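Long-range contact in CdnC (Chryseobacterium gregarium DSM 19109, PDB 7MGV), which probably uses ATP to install omega-ester macrocycles in the core of a ribosomal precursor peptide, as a graspetide ATP-grasp ligase: residues A[150-160]-A[285-293]. Numbering follows the deposited sequence.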
ATOM      1  N   GLU A 150       2.760   8.718  10.582  1.00 26.41           N
ATOM      2  CA  GLU A 150       1.399   8.577  11.086  1.00 35.72           C
ATOM      3  C   GLU A 150       1.378   7.817  12.406  1.00 32.49           C
ATOM      4  O   GLU A 150       0.564   8.120  13.282  1.00 39.77           O
ATOM      5  CB  GLU A 150       0.502   7.882  10.061  1.00 28.40           C
ATOM      6  CG  GLU A 150      -0.975   8.001  10.413  1.00 30.00           C
ATOM      7  CD  GLU A 150      -1.857   7.016   9.676  1.00 37.68           C
ATOM      8  OE1 GLU A 150      -1.350   5.958   9.244  1.00 44.25           O
ATOM      9  OE2 GLU A 150      -3.066   7.295   9.542  1.00 34.34           O
ATOM     10  N   GLN A 151       2.258   6.824  12.566  1.00 26.13           N
ATOM     11  CA  GLN A 151       2.365   6.138  13.850  1.00 32.75           C
ATOM     12  C   GLN A 151       2.670   7.126  14.967  1.00 31.64           C
ATOM     13  O   GLN A 151       2.001   7.135  16.007  1.00 35.23           O
ATOM     14  CB  GLN A 151       3.449   5.061  13.796  1.00 24.98           C
ATOM     15  CG  GLN A 151       3.142   3.879  12.905  1.00 28.28           C
ATOM     16  CD  GLN A 151       4.304   2.910  12.830  1.00 32.14           C
ATOM     17  OE1 GLN A 151       5.128   2.839  13.742  1.00 32.41           O
ATOM     18  NE2 GLN A 151       4.378   2.159  11.737  1.00 29.47           N
ATOM     19  N   LEU A 152       3.680   7.977  14.761  1.00 22.70           N
ATOM     20  CA  LEU A 152       4.056   8.933  15.796  1.00 26.46           C
ATOM     21  C   LEU A 152       2.942   9.941  16.056  1.00 33.43           C
ATOM     22  O   LEU A 152       2.639  10.255  17.213  1.00 32.59           O
ATOM     23  CB  LEU A 152       5.354   9.641  15.408  1.00 29.27           C
ATOM     24  CG  LEU A 152       6.592   8.740  15.408  1.00 36.23           C
ATOM     25  CD1 LEU A 152       7.827   9.491  14.930  1.00 32.44           C
ATOM     26  CD2 LEU A 152       6.821   8.151  16.792  1.00 34.67           C
ATOM     27  N   LYS A 153       2.305  10.445  14.994  1.00 26.32           N
ATOM     28  CA  LYS A 153       1.232  11.421  15.171  1.00 32.97           C
ATOM     29  C   LYS A 153       0.051  10.819  15.929  1.00 34.70           C
ATOM     30  O   LYS A 153      -0.491  11.437  16.854  1.00 35.23           O
ATOM     31  CB  LYS A 153       0.788  11.963  13.811  1.00 27.75           C
ATOM     32  CG  LYS A 153       1.781  12.932  13.189  1.00 28.66           C
ATOM     33  CD  LYS A 153       1.361  13.363  11.794  1.00 25.42           C
ATOM     34  CE  LYS A 153       2.300  14.428  11.245  1.00 29.56           C
ATOM     35  NZ  LYS A 153       1.979  14.794   9.838  1.00 28.20           N
ATOM     36  N   ILE A 154      -0.353   9.603  15.558  1.00 31.84           N
ATOM     37  CA  ILE A 154      -1.476   8.951  16.224  1.00 35.12           C
ATOM     38  C   ILE A 154      -1.135   8.653  17.678  1.00 39.68           C
ATOM     39  O   ILE A 154      -1.958   8.873  18.576  1.00 44.73           O
ATOM     40  CB  ILE A 154      -1.879   7.677  15.459  1.00 32.43           C
ATOM     41  CG1 ILE A 154      -2.604   8.043  14.161  1.00 29.82           C
ATOM     42  CG2 ILE A 154      -2.756   6.782  16.320  1.00 29.73           C
ATOM     43  CD1 ILE A 154      -3.160   6.849  13.415  1.00 34.64           C
ATOM     44  N   ALA A 155       0.080   8.161  17.940  1.00 33.40           N
ATOM     45  CA  ALA A 155       0.474   7.874  19.314  1.00 34.07           C
ATOM     46  C   ALA A 155       0.486   9.143  20.157  1.00 36.66           C
ATOM     47  O   ALA A 155       0.079   9.126  21.324  1.00 34.42           O
ATOM     48  CB  ALA A 155       1.843   7.195  19.338  1.00 30.66           C
ATOM     49  N   ASP A 156       0.942  10.257  19.582  1.00 39.03           N
ATOM     50  CA  ASP A 156       0.893  11.524  20.304  1.00 35.52           C
ATOM     51  C   ASP A 156      -0.546  11.942  20.581  1.00 31.38           C
ATOM     52  O   ASP A 156      -0.856  12.447  21.666  1.00 38.33           O
ATOM     53  CB  ASP A 156       1.627  12.608  19.515  1.00 31.11           C
ATOM     54  CG  ASP A 156       1.484  13.981  20.143  1.00 34.82           C
ATOM     55  OD1 ASP A 156       1.864  14.138  21.323  1.00 37.59           O
ATOM     56  OD2 ASP A 156       0.988  14.900  19.459  1.00 38.07           O
ATOM     57  N   LYS A 157      -1.444  11.734  19.612  1.00 39.50           N
ATOM     58  CA  LYS A 157      -2.843  12.103  19.812  1.00 36.91           C
ATOM     59  C   LYS A 157      -3.492  11.267  20.909  1.00 41.95           C
ATOM     60  O   LYS A 157      -4.311  11.777  21.682  1.00 46.68           O
ATOM     61  CB  LYS A 157      -3.619  11.955  18.505  1.00 40.66           C
ATOM     62  CG  LYS A 157      -3.584  13.184  17.619  1.00 43.04           C
ATOM     63  CD  LYS A 157      -4.453  12.985  16.391  1.00 46.91           C
ATOM     64  CE  LYS A 157      -4.363  14.172  15.451  1.00 50.42           C
ATOM     65  NZ  LYS A 157      -5.040  13.893  14.156  1.00 51.94           N
ATOM     66  N   ILE A 158      -3.145   9.980  20.987  1.00 36.01           N
ATOM     67  CA  ILE A 158      -3.740   9.102  21.992  1.00 37.40           C
ATOM     68  C   ILE A 158      -3.310   9.508  23.397  1.00 39.67           C
ATOM     69  O   ILE A 158      -4.047   9.296  24.367  1.00 40.12           O
ATOM     70  CB  ILE A 158      -3.370   7.639  21.686  1.00 37.22           C
ATOM     71  CG1 ILE A 158      -3.946   7.220  20.336  1.00 42.52           C
ATOM     72  CG2 ILE A 158      -3.870   6.699  22.773  1.00 41.25           C
ATOM     73  CD1 ILE A 158      -3.360   5.945  19.816  1.00 40.24           C
ATOM     74  N   GLY A 159      -2.134  10.112  23.531  1.00 36.95           N
ATOM     75  CA  GLY A 159      -1.579  10.452  24.829  1.00 38.20           C
ATOM     76  C   GLY A 159      -0.221   9.846  25.095  1.00 46.43           C
ATOM     77  O   GLY A 159       0.369  10.128  26.148  1.00 46.18           O
ATOM     78  N   PHE A 160       0.302   9.020  24.192  1.00 42.34           N
ATOM     79  CA  PHE A 160       1.655   8.508  24.341  1.00 39.69           C
ATOM     80  C   PHE A 160       2.650   9.659  24.334  1.00 34.12           C
ATOM     81  O   PHE A 160       2.482  10.643  23.606  1.00 39.81           O
ATOM     82  CB  PHE A 160       2.000   7.546  23.202  1.00 42.23           C
ATOM     83  CG  PHE A 160       1.374   6.186  23.328  1.00 41.25           C
ATOM     84  CD1 PHE A 160       1.877   5.252  24.220  1.00 40.08           C
ATOM     85  CD2 PHE A 160       0.302   5.830  22.527  1.00 33.95           C
ATOM     86  CE1 PHE A 160       1.308   3.994  24.325  1.00 39.12           C
ATOM     87  CE2 PHE A 160      -0.272   4.575  22.626  1.00 35.64           C
ATOM     88  CZ  PHE A 160       0.233   3.656  23.525  1.00 36.67           C
ATOM     89  N   MET A 285      -3.682   2.701  26.597  1.00 45.35           N
ATOM     90  CA  MET A 285      -3.321   3.452  25.400  1.00 42.67           C
ATOM     91  C   MET A 285      -2.835   2.539  24.278  1.00 46.80           C
ATOM     92  O   MET A 285      -3.041   2.845  23.100  1.00 42.90           O
ATOM     93  CB  MET A 285      -2.272   4.508  25.744  1.00 48.63           C
ATOM     94  CG  MET A 285      -2.851   5.702  26.493  1.00 44.45           C
ATOM     95  SD  MET A 285      -1.700   7.078  26.661  1.00 39.44           S
ATOM     96  CE  MET A 285      -0.496   6.372  27.785  1.00 43.47           C
ATOM     97  N   ILE A 286      -2.210   1.409  24.618  1.00 40.50           N
ATOM     98  CA  ILE A 286      -1.823   0.434  23.596  1.00 42.15           C
ATOM     99  C   ILE A 286      -3.063  -0.143  22.916  1.00 47.33           C
ATOM    100  O   ILE A 286      -3.152  -0.220  21.678  1.00 40.04           O
ATOM    101  CB  ILE A 286      -0.961  -0.676  24.224  1.00 37.48           C
ATOM    102  CG1 ILE A 286       0.398  -0.128  24.663  1.00 37.18           C
ATOM    103  CG2 ILE A 286      -0.794  -1.824  23.255  1.00 38.28           C
ATOM    104  CD1 ILE A 286       1.412  -0.021  23.548  1.00 48.67           C
ATOM    105  N   LEU A 287      -4.035  -0.575  23.725  1.00 46.29           N
ATOM    106  CA  LEU A 287      -5.284  -1.084  23.169  1.00 40.36           C
ATOM    107  C   LEU A 287      -5.993  -0.011  22.352  1.00 39.40           C
ATOM    108  O   LEU A 287      -6.588  -0.306  21.309  1.00 49.07           O
ATOM    109  CB  LEU A 287      -6.187  -1.600  24.290  1.00 42.77           C
ATOM    110  CG  LEU A 287      -5.718  -2.888  24.971  1.00 44.53           C
ATOM    111  CD1 LEU A 287      -6.509  -3.145  26.242  1.00 45.44           C
ATOM    112  CD2 LEU A 287      -5.828  -4.069  24.021  1.00 42.61           C
ATOM    113  N   GLU A 288      -5.919   1.246  22.794  1.00 43.65           N
ATOM    114  CA  GLU A 288      -6.523   2.332  22.028  1.00 47.54           C
ATOM    115  C   GLU A 288      -5.803   2.561  20.705  1.00 44.69           C
ATOM    116  O   GLU A 288      -6.441   2.921  19.712  1.00 46.06           O
ATOM    117  CB  GLU A 288      -6.533   3.616  22.853  1.00 45.62           C
ATOM    118  CG  GLU A 288      -7.287   4.758  22.200  1.00 51.55           C
ATOM    119  CD  GLU A 288      -7.533   5.909  23.152  1.00 68.58           C
ATOM    120  OE1 GLU A 288      -7.941   6.992  22.684  1.00 59.76           O
ATOM    121  OE2 GLU A 288      -7.317   5.729  24.370  1.00 68.61           O
ATOM    122  N   LEU A 289      -4.482   2.377  20.671  1.00 41.85           N
ATOM    123  CA  LEU A 289      -3.748   2.482  19.413  1.00 42.67           C
ATOM    124  C   LEU A 289      -4.218   1.421  18.428  1.00 41.69           C
ATOM    125  O   LEU A 289      -4.500   1.716  17.255  1.00 36.84           O
ATOM    126  CB  LEU A 289      -2.248   2.357  19.676  1.00 42.58           C
ATOM    127  CG  LEU A 289      -1.307   2.330  18.469  1.00 43.88           C
ATOM    128  CD1 LEU A 289      -1.295   3.676  17.761  1.00 41.18           C
ATOM    129  CD2 LEU A 289       0.096   1.936  18.901  1.00 45.35           C
ATOM    130  N   LEU A 290      -4.325   0.175  18.897  1.00 41.00           N
ATOM    131  CA  LEU A 290      -4.845  -0.874  18.024  1.00 36.80           C
ATOM    132  C   LEU A 290      -6.291  -0.604  17.620  1.00 40.54           C
ATOM    133  O   LEU A 290      -6.709  -0.985  16.521  1.00 45.12           O
ATOM    134  CB  LEU A 290      -4.720  -2.241  18.695  1.00 38.72           C
ATOM    135  CG  LEU A 290      -3.354  -2.900  18.489  1.00 38.51           C
ATOM    136  CD1 LEU A 290      -2.443  -2.643  19.683  1.00 46.68           C
ATOM    137  CD2 LEU A 290      -3.496  -4.388  18.219  1.00 40.50           C
ATOM    138  N   ASP A 291      -7.065   0.052  18.489  1.00 41.41           N
ATOM    139  CA  ASP A 291      -8.434   0.417  18.139  1.00 40.53           C
ATOM    140  C   ASP A 291      -8.461   1.468  17.037  1.00 43.63           C
ATOM    141  O   ASP A 291      -9.270   1.383  16.105  1.00 43.10           O
ATOM    142  CB  ASP A 291      -9.174   0.930  19.374  1.00 48.01           C
ATOM    143  CG  ASP A 291      -9.552  -0.180  20.335  1.00 59.29           C
ATOM    144  OD1 ASP A 291      -9.453  -1.364  19.949  1.00 49.07           O
ATOM    145  OD2 ASP A 291      -9.946   0.134  21.478  1.00 57.84           O
ATOM    146  N   VAL A 292      -7.591   2.475  17.138  1.00 41.65           N
ATOM    147  CA  VAL A 292      -7.530   3.523  16.124  1.00 32.33           C
ATOM    148  C   VAL A 292      -7.137   2.933  14.779  1.00 41.61           C
ATOM    149  O   VAL A 292      -7.713   3.281  13.739  1.00 38.39           O
ATOM    150  CB  VAL A 292      -6.560   4.638  16.559  1.00 38.99           C
ATOM    151  CG1 VAL A 292      -6.264   5.570  15.393  1.00 28.31           C
ATOM    152  CG2 VAL A 292      -7.132   5.416  17.735  1.00 36.82           C
ATOM    153  N   TYR A 293      -6.159   2.025  14.773  1.00 43.46           N
ATOM    154  CA  TYR A 293      -5.775   1.391  13.516  1.00 36.42           C
ATOM    155  C   TYR A 293      -6.781   0.344  13.051  1.00 39.31           C
ATOM    156  O   TYR A 293      -6.798   0.011  11.860  1.00 29.99           O
ATOM    157  CB  TYR A 293      -4.391   0.754  13.645  1.00 38.00           C
ATOM    158  CG  TYR A 293      -3.263   1.719  13.374  1.00 35.69           C
ATOM    159  CD1 TYR A 293      -3.031   2.205  12.093  1.00 31.36           C
ATOM    160  CD2 TYR A 293      -2.431   2.152  14.399  1.00 34.73           C
ATOM    161  CE1 TYR A 293      -2.001   3.088  11.840  1.00 23.65           C
ATOM    162  CE2 TYR A 293      -1.398   3.035  14.156  1.00 28.08           C
ATOM    163  CZ  TYR A 293      -1.188   3.501  12.875  1.00 27.15           C
ATOM    164  OH  TYR A 293      -0.162   4.380  12.626  1.00 25.91           O
TER
HETATM  165  O   HOH W   1       0.670   4.492  10.221  1.00 22.08           O
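With CG1 of I158 beside its backbone N (chi1 -63°) and the chain then extended, CD1 reaches segment 285-293 of helix 280-293, 3.5 Å from L289 CA; CG2 turns instead to M285 and E288. I158 is a knob in a hole formed by M285, E288, L289 and V292. One turn earlier, I154 divides its branches the other way round: CG2 meets L289 CD1 at 3.7 Å, while CD1 lies over one face of the Y293 ring. Beyond the helix end, where G159 has positive phi, F160 presents one face of its ring to M285 CB, a CH-pi contact 3.9 Å from the centroid; M285 SD stands above the F160 ring centroid at 4.6 Å, a distant Met-aromatic contact. At the other end, Y293 OH lies 3.4 Å from Q151 CG. E150 OE1 accepts from a water at 2.7 Å, whose link to Y293 OH is short and doubtful; R144 salt-bridges E150 OE2. The axes of segments 150-158 and 285-293 run 127° apart and come within 10.1 Å. Helix 139-145 packs on I154 and Y293, strand 310-316 contacts Q151, A155, F160 and L289, and I286 rests on strand 234-241.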